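Long-range contacts in Ice-binding protein (Colwellia, PDB 3WP9), which binds to the surface of ice crystals, inhibits their growth and restrains ice recrystallization, which may protect membranes from freezing injury: residues G112-S117 / D134-Q139; D125-G130 / T153-A158. All blocks are in the same frame, centred on the assembly; numbering follows the deposited sequence.

Contact 1 of 2, residues G112-S117 / D134-Q139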
loop_
_atom_site.group_PDB
_atom_site.type_symbol
_atom_site.label_atom_id
_atom_site.label_comp_id
_atom_site.label_asym_id
_atom_site.label_seq_id
_atom_site.Cartn_x
_atom_site.Cartn_y
_atom_site.Cartn_z
ATOM N N GLY A 112 9.516 7.723 -13.063
ATOM C CA GLY A 112 10.207 8.888 -12.520
ATOM C C GLY A 112 9.962 9.032 -11.045
ATOM O O GLY A 112 9.161 8.266 -10.455
ATOM N N VAL A 113 10.645 10.009 -10.466
ATOM C CA VAL A 113 10.416 10.436 -9.080
ATOM C C VAL A 113 9.562 11.678 -9.078
ATOM O O VAL A 113 9.850 12.681 -9.726
ATOM C CB VAL A 113 11.795 10.616 -8.283
ATOM C CG1 VAL A 113 11.543 11.177 -6.872
ATOM C CG2 VAL A 113 12.563 9.276 -8.230
ATOM N N TYR A 114 8.413 11.622 -8.386
ATOM C CA TYR A 114 7.490 12.726 -8.311
ATOM C C TYR A 114 7.416 13.153 -6.878
ATOM O O TYR A 114 7.293 12.310 -5.984
ATOM C CB TYR A 114 6.085 12.270 -8.786
ATOM C CG TYR A 114 6.034 11.917 -10.266
ATOM C CD1 TYR A 114 6.515 10.703 -10.708
ATOM C CD2 TYR A 114 5.451 12.788 -11.194
ATOM C CE1 TYR A 114 6.471 10.345 -12.083
ATOM C CE2 TYR A 114 5.395 12.440 -12.576
ATOM C CZ TYR A 114 5.927 11.234 -12.983
ATOM O OH TYR A 114 5.888 10.845 -14.344
ATOM N N LYS A 115 7.396 14.440 -6.678
ATOM C CA LYS A 115 7.364 14.971 -5.328
ATOM C C LYS A 115 6.316 16.052 -5.184
ATOM O O LYS A 115 6.187 16.961 -6.031
ATOM C CB LYS A 115 8.768 15.517 -4.972
ATOM C CG LYS A 115 8.776 16.212 -3.607
ATOM C CD LYS A 115 10.137 16.781 -3.233
ATOM C CE LYS A 115 11.116 15.642 -2.997
ATOM N NZ LYS A 115 10.738 14.881 -1.764
ATOM N N TRP A 116 5.584 16.003 -4.061
ATOM C CA TRP A 116 4.619 17.013 -3.750
ATOM C C TRP A 116 4.848 17.416 -2.315
ATOM O O TRP A 116 4.981 16.542 -1.442
ATOM C CB TRP A 116 3.178 16.478 -3.834
ATOM C CG TRP A 116 2.743 16.191 -5.266
ATOM C CD1 TRP A 116 2.096 17.066 -6.125
ATOM C CD2 TRP A 116 2.911 14.980 -5.959
ATOM N NE1 TRP A 116 1.859 16.427 -7.347
ATOM C CE2 TRP A 116 2.331 15.148 -7.259
ATOM C CE3 TRP A 116 3.471 13.738 -5.620
ATOM C CZ2 TRP A 116 2.325 14.127 -8.191
ATOM C CZ3 TRP A 116 3.486 12.718 -6.577
ATOM C CH2 TRP A 116 2.902 12.930 -7.852
ATOM N N SER A 117 4.776 18.697 -2.100
ATOM C CA SER A 117 4.934 19.243 -0.752
ATOM C C SER A 117 3.529 19.457 -0.107
ATOM O O SER A 117 3.376 20.037 0.954
ATOM C CB SER A 117 5.748 20.541 -0.819
ATOM O OG SER A 117 5.010 21.592 -1.434
ATOM N N ASP A 134 9.995 -0.340 -15.297
ATOM C CA ASP A 134 10.032 1.050 -14.979
ATOM C C ASP A 134 9.465 1.204 -13.585
ATOM O O ASP A 134 8.653 0.384 -13.141
ATOM C CB ASP A 134 9.186 1.855 -15.939
ATOM C CG ASP A 134 9.790 1.916 -17.341
ATOM O OD1 ASP A 134 11.051 1.858 -17.415
ATOM O OD2 ASP A 134 9.015 2.000 -18.330
ATOM N N VAL A 135 9.868 2.285 -12.967
ATOM C CA VAL A 135 9.587 2.501 -11.552
ATOM C C VAL A 135 9.096 3.933 -11.375
ATOM O O VAL A 135 9.567 4.922 -12.012
ATOM C CB VAL A 135 10.839 2.161 -10.710
ATOM C CG1 VAL A 135 10.660 2.598 -9.236
ATOM C CG2 VAL A 135 11.141 0.701 -10.757
ATOM N N TRP A 136 8.087 4.060 -10.475
ATOM C CA TRP A 136 7.584 5.345 -10.058
ATOM C C TRP A 136 7.676 5.418 -8.536
ATOM O O TRP A 136 7.392 4.454 -7.859
ATOM C CB TRP A 136 6.087 5.521 -10.405
ATOM C CG TRP A 136 5.725 5.557 -11.864
ATOM C CD1 TRP A 136 5.367 6.648 -12.590
ATOM C CD2 TRP A 136 5.682 4.431 -12.739
ATOM N NE1 TRP A 136 5.072 6.256 -13.886
ATOM C CE2 TRP A 136 5.281 4.911 -14.003
ATOM C CE3 TRP A 136 5.921 3.060 -12.572
ATOM C CZ2 TRP A 136 5.136 4.057 -15.115
ATOM C CZ3 TRP A 136 5.801 2.192 -13.701
ATOM C CH2 TRP A 136 5.407 2.716 -14.924
ATOM N N ILE A 137 8.267 6.509 -8.084
ATOM C CA ILE A 137 8.248 6.809 -6.692
ATOM C C ILE A 137 7.521 8.131 -6.463
ATOM O O ILE A 137 7.856 9.218 -6.996
ATOM C CB ILE A 137 9.701 6.721 -6.071
ATOM C CG1 ILE A 137 10.367 5.309 -6.202
ATOM C CG2 ILE A 137 9.627 7.254 -4.640
ATOM C CD1 ILE A 137 11.775 5.325 -5.637
ATOM N N MET A 138 6.434 8.039 -5.646
ATOM C CA MET A 138 5.583 9.149 -5.375
ATOM C C MET A 138 5.835 9.637 -3.944
ATOM O O MET A 138 5.477 8.992 -3.006
ATOM C CB MET A 138 4.098 8.778 -5.584
ATOM C CG MET A 138 3.895 7.819 -6.751
ATOM S SD MET A 138 4.207 8.568 -8.322
ATOM C CE MET A 138 2.951 9.770 -8.414
ATOM N N GLN A 139 6.377 10.833 -3.839
ATOM C CA GLN A 139 6.843 11.369 -2.536
ATOM C C GLN A 139 5.860 12.418 -2.103
ATOM O O GLN A 139 5.847 13.530 -2.636
ATOM C CB GLN A 139 8.239 12.005 -2.684
ATOM C CG GLN A 139 9.215 10.966 -3.053
ATOM C CD GLN A 139 10.545 11.579 -3.431
ATOM O OE1 GLN A 139 10.628 12.758 -3.763
ATOM N NE2 GLN A 139 11.582 10.808 -3.319
#
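K115 leaves its backbone with CG anti to N (chi1 175°), then bends at chi3 and chi4, so that its amine curls back to Q139. In Q139, CG is anti to the carbonyl carbon (chi1 -64°) and the chain beyond it is extended. This is a pair of parallel strands from neighbouring coils of the right-handed beta-helix. The K115 NZ to Q139 OE1 hydrogen bond is weak at 2.9 Å. The Q139 amide also lies against V113, with NE2 3.6 Å from CG1. Its NE2 bonds to the carbonyls of A88 and R91 and so ties the strand to the end of helix 71-89 and the loop after it. With an alanine in place of K115, Q139 OE1 would lose this weak amine bond, and its amide would probably be held mainly through NE2.

The strands are joined by backbone bonds; Y114 N to I137 O is 2.8 Å and almost straight at 177°. Y114, W116, W136 and M138 share the opposite face from K115. M138 lies alongside both Y114 and W116. Its SD makes an oblique Met-aromatic contact, 4.8 Å from the Y114 ring centroid. W116 hydrogen-bonds through NE1 to L99 O, and W136 through NE1 to L109 O. Next to Y114, W136 brings CD1 to 3.9 Å from Y114 CE1. At the edge of the W116 ring, M138 CE sits 3.2 Å from W116 CH2.

Contact 2 of 2, residues D125-G130 / T153-A158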
loop_
_atom_site.group_PDB
_atom_site.type_symbol
_atom_site.label_atom_id
_atom_site.label_comp_id
_atom_site.label_asym_id
_atom_site.label_seq_id
_atom_site.Cartn_x
_atom_site.Cartn_y
_atom_site.Cartn_z
ATOM N N ASP A 125 -9.627 9.334 -13.010
ATOM C CA ASP A 125 -8.693 8.263 -13.153
ATOM C C ASP A 125 -7.295 8.780 -13.538
ATOM O O ASP A 125 -7.190 9.749 -14.287
ATOM C CB ASP A 125 -9.173 7.221 -14.166
ATOM C CG ASP A 125 -10.428 6.553 -13.726
ATOM O OD1 ASP A 125 -10.912 6.796 -12.589
ATOM O OD2 ASP A 125 -11.001 5.816 -14.574
ATOM N N VAL A 126 -6.259 8.073 -13.071
ATOM C CA VAL A 126 -4.893 8.499 -13.369
ATOM C C VAL A 126 -4.181 7.282 -13.934
ATOM O O VAL A 126 -4.392 6.140 -13.507
ATOM C CB VAL A 126 -4.146 8.946 -12.055
ATOM C CG1 VAL A 126 -4.121 7.798 -11.060
ATOM C CG2 VAL A 126 -2.686 9.317 -12.406
ATOM N N THR A 127 -3.300 7.486 -14.956
ATOM C CA THR A 127 -2.619 6.401 -15.584
ATOM C C THR A 127 -1.119 6.499 -15.395
ATOM O O THR A 127 -0.557 7.613 -15.387
ATOM C CB THR A 127 -2.939 6.338 -17.104
ATOM O OG1 THR A 127 -4.357 6.282 -17.279
ATOM C CG2 THR A 127 -2.230 5.184 -17.821
ATOM N N PHE A 128 -0.594 5.349 -15.222
ATOM C CA PHE A 128 0.867 5.059 -15.139
ATOM C C PHE A 128 1.243 4.211 -16.372
ATOM O O PHE A 128 0.855 3.046 -16.456
ATOM C CB PHE A 128 1.213 4.261 -13.865
ATOM C CG PHE A 128 1.110 5.085 -12.570
ATOM C CD1 PHE A 128 2.284 5.570 -11.955
ATOM C CD2 PHE A 128 -0.120 5.364 -11.977
ATOM C CE1 PHE A 128 2.239 6.361 -10.795
ATOM C CE2 PHE A 128 -0.198 6.163 -10.804
ATOM C CZ PHE A 128 0.987 6.692 -10.229
ATOM N N ASN A 129 2.086 4.811 -17.252
ATOM C CA ASN A 129 2.497 4.173 -18.480
ATOM C C ASN A 129 4.027 3.956 -18.524
ATOM O O ASN A 129 4.787 4.939 -18.417
ATOM C CB ASN A 129 2.090 5.019 -19.667
ATOM C CG ASN A 129 2.420 4.318 -20.981
ATOM O OD1 ASN A 129 1.787 3.346 -21.336
ATOM N ND2 ASN A 129 3.455 4.794 -21.670
ATOM N N GLY A 130 4.397 2.706 -18.624
ATOM C CA GLY A 130 5.786 2.317 -18.885
ATOM C C GLY A 130 5.883 0.834 -19.027
ATOM O O GLY A 130 4.886 0.145 -19.146
ATOM N N THR A 153 -4.741 3.387 -13.138
ATOM C CA THR A 153 -4.678 2.502 -14.296
ATOM C C THR A 153 -3.258 2.242 -14.713
ATOM O O THR A 153 -2.470 3.173 -14.677
ATOM C CB THR A 153 -5.484 3.180 -15.392
ATOM O OG1 THR A 153 -6.856 3.172 -14.940
ATOM C CG2 THR A 153 -5.371 2.498 -16.789
ATOM N N LEU A 154 -2.981 1.008 -15.054
ATOM C CA LEU A 154 -1.637 0.572 -15.515
ATOM C C LEU A 154 -1.636 0.295 -17.037
ATOM O O LEU A 154 -2.471 -0.486 -17.545
ATOM C CB LEU A 154 -1.186 -0.660 -14.822
ATOM C CG LEU A 154 -1.168 -0.568 -13.278
ATOM C CD1 LEU A 154 -0.598 -1.856 -12.733
ATOM C CD2 LEU A 154 -0.402 0.677 -12.826
ATOM N N THR A 155 -0.724 0.960 -17.738
ATOM C CA THR A 155 -0.523 0.628 -19.176
ATOM C C THR A 155 0.932 0.445 -19.586
ATOM O O THR A 155 1.865 0.821 -18.862
ATOM C CB THR A 155 -1.121 1.692 -20.046
ATOM O OG1 THR A 155 -0.452 2.953 -19.881
ATOM C CG2 THR A 155 -2.665 1.856 -19.758
ATOM N N GLY A 156 1.117 -0.124 -20.768
ATOM C CA GLY A 156 2.496 -0.303 -21.303
ATOM C C GLY A 156 3.267 -1.511 -20.775
ATOM O O GLY A 156 4.344 -1.860 -21.318
ATOM N N GLY A 157 2.767 -2.205 -19.759
ATOM C CA GLY A 157 3.539 -3.216 -19.072
ATOM C C GLY A 157 3.830 -2.793 -17.615
ATOM O O GLY A 157 4.357 -3.600 -16.862
ATOM N N ALA A 158 3.474 -1.551 -17.269
ATOM C CA ALA A 158 3.639 -1.030 -15.866
ATOM C C ALA A 158 3.106 -2.069 -14.886
ATOM O O ALA A 158 2.037 -2.665 -15.137
ATOM C CB ALA A 158 2.969 0.306 -15.683
HETATM O O HOH W 1 -9.296 3.954 -15.900
#
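Strands 126-129 and 153-155 run parallel at an axis separation of 4.8 Å, with T127, F128 and N129 level with T153, L154 and T155. They are neighbouring rungs on another wall of the right-handed beta-helix. The backbone bonds pass back and forth between the strands: T153 N to V126 O, F128 N to T153 O, then T155 N to F128 O. Beyond them G130 N binds T155 O. A158 N, in the type I' turn T155-A158, binds the same oxygen from the opposite face of its carbonyl plane. T155 O is thus gripped by two N-H groups, one from each segment. At G156 (phi 81°) a side chain would press on T155 O.

On one face T127, T153, N129 and T155 gather. T127 and T153 cross obliquely, with T127 OG1 3.8 Å from T153 CB. T127 also turns its methyl CG2 to T155 OG1. The T155 hydroxyl sits between its own N and carbonyl carbon (chi1 65°), and from there it donates to N129 OD1 at 2.7 Å. It meets an OD1 lone pair in the amide plane, which favours one setting of that amide. N129 has CG anti to its N (chi1 -176°), which carries the amide across to T155.

On the other face lie buried F128 and partly exposed L154. L154 CD2 packs on F128 CB at 4.1 Å, and the F128 ring goes on to meet W136 edge-to-face. At the start of the pair, a water bridges the side chains: it donates to D125 OD2 at 2.9 Å and lies 2.7 Å from T153 OG1.

In the fold
After the N-terminal strands, helix 71-89 and strand 108-109, the chain forms strand 112-116, turns through strand 120-122 and reaches strand 126-129. It then enters strand 136-140, where contact 1 closes a loop of one coil. After strand 144-146 it arrives at strand 152-155, and contact 2 closes the next loop. The two loops cross, since segment 125-130 lies within the first and 134-139 within the second. Contact 1 belongs to the long parallel sheet, contact 2 to the three-stranded one, so successive coils are tied on two walls. The walls meet in the interior at W136, whose CH2 is 3.5 Å from A158 CB.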